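Local coordinates for redox-sensing transcriptional repressor Rex (Thermus thermophilus, PDB 2DT5), which probably represses transcription in response to the cellular NADH/NAD(+) balance, as a DNA-binding homodimer with a winged-helix part and a Rossmann-fold part, at residues L18-E22 with V64-K68; K80-V86 with F105-F111. The protein carries 1 engineered substitution. One frame throughout, in Å; residues are numbered along the deposited sequence.

Contact 1 of 2, residues L18-E22 with V64-K68; sequences LEELE and VPVLK
The carboxylate of Glu22 is the flat group here, and its OE1 receives Lys68 NZ on the syn side, 2.6 Å away and 23° out of the carboxylate plane, in a hydrogen bond that is also a salt bridge. The other oxygen, Glu22 OE2, lies 4.0 Å from Pro65 CB, a looser contact. The two long side chains meet roughly perpendicular, and the lysine chain is bent at chi3 (115°), which turns its terminal ammonium back to the acid. Lower down, the aliphatic part of Glu22 also packs, CB lying 3.8 Å from Val64 CG1. Val64 CG1 also sits 3.7 Å from Leu18 O, which accepts the helical bond from Glu22 N. Leu18 closes the apolar side: its CD1 rests 3.6 Å from Leu67 CG and 3.8 Å from Leu67 CD2. A glutamine in place of Glu22 would probably leave the ammonium of Lys68 without its charged mate. The leucine and valine contacts are apolar and buried, and the ion pair lies on the partly exposed side. Helices 7-23 and 64-75 run nearly antiparallel, their local axes at 152° and 9.7 Å apart. Helix 31-37 reaches Leu18 and Leu67 through Leu34, while Thr29 of strand 28-29 touches Leu18 and Val64, and Val64 bonds through its backbone to His27, so the pair is packed against the small antiparallel sheet of the winged-helix part.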
ATOM      1  N   LEU B  18       1.196  13.587  12.265  1.00 37.52           N
ATOM      2  CA  LEU B  18       1.937  14.222  13.349  1.00 37.78           C
ATOM      3  C   LEU B  18       3.361  14.565  12.932  1.00 40.98           C
ATOM      4  O   LEU B  18       3.910  15.581  13.366  1.00 39.01           O
ATOM      5  CB  LEU B  18       1.984  13.304  14.589  1.00 36.99           C
ATOM      6  CG  LEU B  18       0.690  13.069  15.378  1.00 38.88           C
ATOM      7  CD1 LEU B  18       0.875  11.893  16.349  1.00 38.23           C
ATOM      8  CD2 LEU B  18       0.309  14.357  16.124  1.00 37.64           C
ATOM      9  N   GLU B  19       3.965  13.705  12.111  1.00 38.56           N
ATOM     10  CA  GLU B  19       5.323  13.936  11.639  1.00 44.89           C
ATOM     11  C   GLU B  19       5.327  15.191  10.780  1.00 45.42           C
ATOM     12  O   GLU B  19       6.276  15.974  10.827  1.00 39.39           O
ATOM     13  CB  GLU B  19       5.828  12.761  10.788  1.00 47.79           C
ATOM     14  CG  GLU B  19       5.958  11.429  11.515  1.00 56.15           C
ATOM     15  CD  GLU B  19       6.280  10.275  10.562  1.00 58.43           C
ATOM     16  OE1 GLU B  19       5.580  10.129   9.533  1.00 57.87           O
ATOM     17  OE2 GLU B  19       7.229   9.511  10.843  1.00 56.20           O
ATOM     18  N   GLU B  20       4.266  15.380   9.994  1.00 42.26           N
ATOM     19  CA  GLU B  20       4.192  16.555   9.134  1.00 51.25           C
ATOM     20  C   GLU B  20       3.716  17.786   9.897  1.00 48.85           C
ATOM     21  O   GLU B  20       4.137  18.896   9.596  1.00 46.74           O
ATOM     22  CB  GLU B  20       3.330  16.286   7.882  1.00 54.91           C
ATOM     23  CG  GLU B  20       2.047  15.484   8.082  1.00 62.38           C
ATOM     24  CD  GLU B  20       1.360  15.115   6.749  1.00 69.24           C
ATOM     25  OE1 GLU B  20       2.022  14.489   5.886  1.00 64.66           O
ATOM     26  OE2 GLU B  20       0.160  15.447   6.567  1.00 63.51           O
ATOM     27  N   LEU B  21       2.853  17.598  10.889  1.00 47.78           N
ATOM     28  CA  LEU B  21       2.415  18.729  11.692  1.00 48.98           C
ATOM     29  C   LEU B  21       3.661  19.238  12.410  1.00 51.74           C
ATOM     30  O   LEU B  21       3.873  20.443  12.537  1.00 49.98           O
ATOM     31  CB  LEU B  21       1.372  18.301  12.723  1.00 47.03           C
ATOM     32  CG  LEU B  21      -0.079  18.223  12.249  1.00 48.51           C
ATOM     33  CD1 LEU B  21      -0.960  17.730  13.376  1.00 41.90           C
ATOM     34  CD2 LEU B  21      -0.538  19.603  11.804  1.00 50.38           C
ATOM     35  N   GLU B  22       4.493  18.307  12.865  1.00 52.07           N
ATOM     36  CA  GLU B  22       5.718  18.661  13.566  1.00 57.18           C
ATOM     37  C   GLU B  22       6.688  19.348  12.612  1.00 61.20           C
ATOM     38  O   GLU B  22       7.448  20.229  13.012  1.00 61.61           O
ATOM     39  CB  GLU B  22       6.391  17.415  14.158  1.00 58.20           C
ATOM     40  CG  GLU B  22       7.614  17.729  15.026  1.00 62.25           C
ATOM     41  CD  GLU B  22       8.346  16.484  15.508  1.00 64.63           C
ATOM     42  OE1 GLU B  22       8.929  15.767  14.667  1.00 64.23           O
ATOM     43  OE2 GLU B  22       8.340  16.217  16.732  1.00 68.60           O
ATOM     44  N   VAL B  64       1.790  17.458  20.054  1.00 44.02           N
ATOM     45  CA  VAL B  64       2.382  16.796  18.906  1.00 37.80           C
ATOM     46  C   VAL B  64       3.586  15.912  19.215  1.00 38.53           C
ATOM     47  O   VAL B  64       3.553  14.713  18.975  1.00 40.84           O
ATOM     48  CB  VAL B  64       2.762  17.852  17.829  1.00 40.33           C
ATOM     49  CG1 VAL B  64       3.533  17.212  16.687  1.00 34.18           C
ATOM     50  CG2 VAL B  64       1.495  18.521  17.312  1.00 37.33           C
ATOM     51  N   PRO B  65       4.665  16.485  19.754  1.00 39.92           N
ATOM     52  CA  PRO B  65       5.812  15.620  20.042  1.00 39.61           C
ATOM     53  C   PRO B  65       5.561  14.524  21.071  1.00 41.13           C
ATOM     54  O   PRO B  65       6.189  13.467  21.011  1.00 38.99           O
ATOM     55  CB  PRO B  65       6.896  16.602  20.492  1.00 40.87           C
ATOM     56  CG  PRO B  65       6.105  17.750  21.071  1.00 45.60           C
ATOM     57  CD  PRO B  65       4.949  17.888  20.103  1.00 42.57           C
ATOM     58  N   VAL B  66       4.658  14.779  22.019  1.00 42.96           N
ATOM     59  CA  VAL B  66       4.346  13.793  23.056  1.00 39.74           C
ATOM     60  C   VAL B  66       3.631  12.614  22.411  1.00 35.20           C
ATOM     61  O   VAL B  66       4.086  11.468  22.499  1.00 39.76           O
ATOM     62  CB  VAL B  66       3.433  14.386  24.156  1.00 39.36           C
ATOM     63  CG1 VAL B  66       2.925  13.262  25.094  1.00 35.13           C
ATOM     64  CG2 VAL B  66       4.208  15.423  24.955  1.00 45.90           C
ATOM     65  N   LEU B  67       2.525  12.917  21.746  1.00 31.94           N
ATOM     66  CA  LEU B  67       1.749  11.900  21.074  1.00 35.29           C
ATOM     67  C   LEU B  67       2.594  11.126  20.047  1.00 36.39           C
ATOM     68  O   LEU B  67       2.521   9.901  19.974  1.00 39.45           O
ATOM     69  CB  LEU B  67       0.534  12.541  20.407  1.00 31.21           C
ATOM     70  CG  LEU B  67      -0.377  11.548  19.689  1.00 34.74           C
ATOM     71  CD1 LEU B  67      -0.774  10.444  20.650  1.00 32.43           C
ATOM     72  CD2 LEU B  67      -1.604  12.260  19.172  1.00 29.44           C
ATOM     73  N   LYS B  68       3.421  11.822  19.275  1.00 35.19           N
ATOM     74  CA  LYS B  68       4.232  11.116  18.286  1.00 36.42           C
ATOM     75  C   LYS B  68       5.126  10.069  18.943  1.00 37.91           C
ATOM     76  O   LYS B  68       5.272   8.959  18.433  1.00 32.66           O
ATOM     77  CB  LYS B  68       5.095  12.086  17.473  1.00 29.58           C
ATOM     78  CG  LYS B  68       6.105  11.379  16.577  1.00 33.39           C
ATOM     79  CD  LYS B  68       6.927  12.361  15.747  1.00 39.87           C
ATOM     80  CE  LYS B  68       8.385  12.318  16.153  1.00 48.39           C
ATOM     81  NZ  LYS B  68       9.217  13.261  15.361  1.00 53.86           N
TER

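Contact 2 of 2, residues K80-V86 with F105-F111; sequences KWGLCIV and FELRGFF
Leu83 and Phe105 pack on one face of the sheet, Leu83 CD1 lying 3.7 Å from Phe105 CB. Beside them Trp81 and Phe105 point the same way; the indole five-membered ring and the Phe105 ring are tilted by only 21° but offset so far that little of one covers the other. Farther along that face, CD2 of Leu107 reaches 3.8 Å to Ile85 CG1, and Ile85 CD1 comes up at the edge of the Phe110 ring. On the opposite face the ring of Phe111 takes Cys84 CB at its edge, 3.7 Å from CE1. Arg108, its chain extended from CG to NE (chi3 -172°), lays one face of its guanidinium over Gly82 CA, while its NE and NH2 both grip Glu106 OE2, side-on, at 2.8 Å and 2.7 Å. Lys80 CD meets that guanidinium at its edge.

Behind these side chains stand five parallel-strand bonds. Glu106 N bonds Trp81 O and Leu83 N bonds Glu106 O, and Arg108 N reaches Leu83 O at 2.6 Å. Beyond this point the strand 105-112 carries one extra residue, a beta bulge, before Ile85 N meets Gly109 O and Phe111 N meets Ile85 O. Leu193 of the second subunit packs on Leu83 and Phe105. The chemistry runs from an ion pair at one end to an apolar end where Val86 and Phe111 touch bound NAD, as befits the first beta-alpha-beta unit of a Rossmann fold.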
ATOM      1  N   LYS B  80      14.685  -1.232  17.396  1.00 39.62           N
ATOM      2  CA  LYS B  80      15.441  -1.378  16.162  1.00 41.49           C
ATOM      3  C   LYS B  80      15.256  -2.830  15.738  1.00 41.10           C
ATOM      4  O   LYS B  80      15.822  -3.730  16.353  1.00 39.81           O
ATOM      5  CB  LYS B  80      16.926  -1.074  16.371  1.00 47.18           C
ATOM      6  CG  LYS B  80      17.745  -1.182  15.081  1.00 52.14           C
ATOM      7  CD  LYS B  80      19.248  -1.031  15.323  1.00 60.50           C
ATOM      8  CE  LYS B  80      19.623   0.373  15.790  1.00 62.05           C
ATOM      9  NZ  LYS B  80      19.291   1.410  14.768  1.00 64.94           N
ATOM     10  N   TRP B  81      14.438  -3.061  14.712  1.00 36.55           N
ATOM     11  CA  TRP B  81      14.187  -4.418  14.236  1.00 34.33           C
ATOM     12  C   TRP B  81      15.196  -4.886  13.192  1.00 36.52           C
ATOM     13  O   TRP B  81      15.620  -4.115  12.333  1.00 34.19           O
ATOM     14  CB  TRP B  81      12.797  -4.529  13.615  1.00 30.09           C
ATOM     15  CG  TRP B  81      11.665  -4.232  14.541  1.00 34.97           C
ATOM     16  CD1 TRP B  81      11.086  -3.012  14.775  1.00 32.68           C
ATOM     17  CD2 TRP B  81      10.913  -5.186  15.306  1.00 28.72           C
ATOM     18  NE1 TRP B  81      10.012  -3.154  15.638  1.00 33.14           N
ATOM     19  CE2 TRP B  81       9.891  -4.475  15.980  1.00 27.94           C
ATOM     20  CE3 TRP B  81      11.015  -6.574  15.498  1.00 30.84           C
ATOM     21  CZ2 TRP B  81       8.960  -5.108  16.809  1.00 32.94           C
ATOM     22  CZ3 TRP B  81      10.085  -7.205  16.332  1.00 35.90           C
ATOM     23  CH2 TRP B  81       9.075  -6.463  16.981  1.00 31.52           C
ATOM     24  N   GLY B  82      15.569  -6.157  13.261  1.00 30.09           N
ATOM     25  CA  GLY B  82      16.503  -6.698  12.287  1.00 31.48           C
ATOM     26  C   GLY B  82      15.723  -7.320  11.136  1.00 34.30           C
ATOM     27  O   GLY B  82      14.836  -8.151  11.362  1.00 35.83           O
ATOM     28  N   LEU B  83      16.025  -6.917   9.905  1.00 33.97           N
ATOM     29  CA  LEU B  83      15.317  -7.469   8.752  1.00 31.80           C
ATOM     30  C   LEU B  83      16.245  -8.211   7.799  1.00 36.12           C
ATOM     31  O   LEU B  83      17.470  -8.116   7.886  1.00 32.48           O
ATOM     32  CB  LEU B  83      14.604  -6.382   7.898  1.00 35.29           C
ATOM     33  CG  LEU B  83      13.884  -5.175   8.507  1.00 38.50           C
ATOM     34  CD1 LEU B  83      13.138  -4.433   7.410  1.00 32.42           C
ATOM     35  CD2 LEU B  83      12.942  -5.594   9.611  1.00 39.38           C
ATOM     36  N   CYS B  84      15.672  -8.949   6.890  1.00 31.75           N
ATOM     37  CA  CYS B  84      16.432  -9.631   5.868  1.00 32.55           C
ATOM     38  C   CYS B  84      15.565  -9.661   4.632  1.00 30.15           C
ATOM     39  O   CYS B  84      14.344  -9.502   4.692  1.00 31.97           O
ATOM     40  CB  CYS B  84      16.809 -11.044   6.304  1.00 28.89           C
ATOM     41  SG  CYS B  84      15.409 -12.209   6.377  1.00 35.65           S
ATOM     42  N   ILE B  85      16.200  -9.882   3.494  1.00 32.12           N
ATOM     43  CA  ILE B  85      15.471  -9.985   2.252  1.00 27.20           C
ATOM     44  C   ILE B  85      15.758 -11.394   1.762  1.00 33.77           C
ATOM     45  O   ILE B  85      16.924 -11.830   1.745  1.00 32.39           O
ATOM     46  CB  ILE B  85      15.980  -8.965   1.214  1.00 25.20           C
ATOM     47  CG1 ILE B  85      15.696  -7.529   1.698  1.00 34.53           C
ATOM     48  CG2 ILE B  85      15.302  -9.227  -0.111  1.00 23.74           C
ATOM     49  CD1 ILE B  85      16.378  -6.422   0.871  1.00 26.85           C
ATOM     50  N   VAL B  86      14.708 -12.122   1.402  1.00 30.83           N
ATOM     51  CA  VAL B  86      14.874 -13.465   0.878  1.00 27.82           C
ATOM     52  C   VAL B  86      14.411 -13.421  -0.574  1.00 31.04           C
ATOM     53  O   VAL B  86      13.232 -13.257  -0.853  1.00 25.07           O
ATOM     54  CB  VAL B  86      14.038 -14.489   1.677  1.00 33.92           C
ATOM     55  CG1 VAL B  86      14.034 -15.856   0.952  1.00 23.17           C
ATOM     56  CG2 VAL B  86      14.632 -14.640   3.089  1.00 31.39           C
ATOM     57  N   PHE B 105      13.985  -0.003  11.313  1.00 32.83           N
ATOM     58  CA  PHE B 105      14.205  -1.244  10.570  1.00 30.65           C
ATOM     59  C   PHE B 105      15.588  -1.292   9.960  1.00 34.12           C
ATOM     60  O   PHE B 105      15.940  -0.452   9.137  1.00 32.09           O
ATOM     61  CB  PHE B 105      13.151  -1.361   9.477  1.00 26.10           C
ATOM     62  CG  PHE B 105      11.756  -1.193   9.983  1.00 28.88           C
ATOM     63  CD1 PHE B 105      11.043  -0.035   9.717  1.00 22.67           C
ATOM     64  CD2 PHE B 105      11.168  -2.178  10.768  1.00 27.57           C
ATOM     65  CE1 PHE B 105       9.773   0.148  10.218  1.00 24.24           C
ATOM     66  CE2 PHE B 105       9.882  -2.006  11.280  1.00 29.36           C
ATOM     67  CZ  PHE B 105       9.184  -0.844  11.007  1.00 25.51           C
ATOM     68  N   GLU B 106      16.367  -2.292  10.347  1.00 29.28           N
ATOM     69  CA  GLU B 106      17.728  -2.404   9.859  1.00 34.73           C
ATOM     70  C   GLU B 106      17.948  -3.743   9.171  1.00 37.65           C
ATOM     71  O   GLU B 106      17.770  -4.790   9.790  1.00 32.58           O
ATOM     72  CB  GLU B 106      18.684  -2.264  11.044  1.00 37.14           C
ATOM     73  CG  GLU B 106      20.134  -2.157  10.675  1.00 42.47           C
ATOM     74  CD  GLU B 106      21.046  -2.391  11.871  1.00 46.31           C
ATOM     75  OE1 GLU B 106      22.239  -2.030  11.789  1.00 46.65           O
ATOM     76  OE2 GLU B 106      20.570  -2.949  12.887  1.00 44.93           O
ATOM     77  N   LEU B 107      18.339  -3.696   7.897  1.00 32.90           N
ATOM     78  CA  LEU B 107      18.587  -4.891   7.092  1.00 32.21           C
ATOM     79  C   LEU B 107      19.868  -5.584   7.558  1.00 38.89           C
ATOM     80  O   LEU B 107      20.936  -4.958   7.595  1.00 35.12           O
ATOM     81  CB  LEU B 107      18.720  -4.493   5.620  1.00 28.97           C
ATOM     82  CG  LEU B 107      17.437  -4.014   4.922  1.00 29.56           C
ATOM     83  CD1 LEU B 107      17.792  -3.243   3.672  1.00 29.75           C
ATOM     84  CD2 LEU B 107      16.558  -5.200   4.575  1.00 36.00           C
ATOM     85  N   ARG B 108      19.775  -6.871   7.897  1.00 28.77           N
ATOM     86  CA  ARG B 108      20.953  -7.589   8.385  1.00 33.44           C
ATOM     87  C   ARG B 108      21.239  -8.889   7.671  1.00 29.73           C
ATOM     88  O   ARG B 108      22.058  -9.679   8.132  1.00 37.57           O
ATOM     89  CB  ARG B 108      20.818  -7.883   9.883  1.00 32.22           C
ATOM     90  CG  ARG B 108      20.693  -6.638  10.742  1.00 34.04           C
ATOM     91  CD  ARG B 108      20.332  -6.969  12.198  1.00 31.37           C
ATOM     92  NE  ARG B 108      20.035  -5.744  12.937  1.00 38.27           N
ATOM     93  CZ  ARG B 108      19.494  -5.692  14.152  1.00 42.48           C
ATOM     94  NH1 ARG B 108      19.178  -6.804  14.805  1.00 36.88           N
ATOM     95  NH2 ARG B 108      19.251  -4.517  14.707  1.00 41.55           N
ATOM     96  N   GLY B 109      20.565  -9.122   6.554  1.00 30.49           N
ATOM     97  CA  GLY B 109      20.780 -10.354   5.818  1.00 29.64           C
ATOM     98  C   GLY B 109      20.127 -10.322   4.457  1.00 28.67           C
ATOM     99  O   GLY B 109      19.063  -9.740   4.286  1.00 31.18           O
ATOM    100  N   PHE B 110      20.784 -10.945   3.490  1.00 28.81           N
ATOM    101  CA  PHE B 110      20.309 -10.990   2.116  1.00 31.76           C
ATOM    102  C   PHE B 110      20.525 -12.414   1.620  1.00 31.73           C
ATOM    103  O   PHE B 110      21.643 -12.915   1.634  1.00 38.70           O
ATOM    104  CB  PHE B 110      21.091  -9.962   1.291  1.00 27.59           C
ATOM    105  CG  PHE B 110      21.182  -8.609   1.955  1.00 25.44           C
ATOM    106  CD1 PHE B 110      22.247  -8.308   2.793  1.00 27.55           C
ATOM    107  CD2 PHE B 110      20.179  -7.649   1.773  1.00 21.22           C
ATOM    108  CE1 PHE B 110      22.322  -7.077   3.440  1.00 32.14           C
ATOM    109  CE2 PHE B 110      20.239  -6.408   2.420  1.00 25.54           C
ATOM    110  CZ  PHE B 110      21.313  -6.120   3.254  1.00 32.83           C
ATOM    111  N   PHE B 111      19.450 -13.071   1.191  1.00 34.00           N
ATOM    112  CA  PHE B 111      19.536 -14.460   0.771  1.00 30.67           C
ATOM    113  C   PHE B 111      18.894 -14.785  -0.569  1.00 35.14           C
ATOM    114  O   PHE B 111      17.895 -14.183  -0.972  1.00 32.27           O
ATOM    115  CB  PHE B 111      18.903 -15.360   1.848  1.00 32.50           C
ATOM    116  CG  PHE B 111      19.333 -15.030   3.257  1.00 35.56           C
ATOM    117  CD1 PHE B 111      18.656 -14.062   4.003  1.00 35.01           C
ATOM    118  CD2 PHE B 111      20.414 -15.693   3.846  1.00 39.44           C
ATOM    119  CE1 PHE B 111      19.052 -13.763   5.318  1.00 36.61           C
ATOM    120  CE2 PHE B 111      20.817 -15.401   5.158  1.00 36.33           C
ATOM    121  CZ  PHE B 111      20.136 -14.439   5.895  1.00 39.26           C
TER

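How the contacts relate
Contact 1 closes before contact 2 opens, and the two lie in separate parts of the chain, their centres 28 Å apart and their nearest atoms about 10 Å apart without touching. Contact 1 joins helices 7-23 and 64-75 of the N-terminal part, which includes the predicted helix-turn-helix; contact 2 pairs strands 81-86 and 105-112 inside the seven-stranded mixed sheet of the NAD-binding part. The two are linked in sequence, since strand 81-86 is the next element after helix 64-75, a short link apart. This succession puts the DNA-binding part and the nucleotide-binding part in covalent series, consistent with a repressor that responds to redox state.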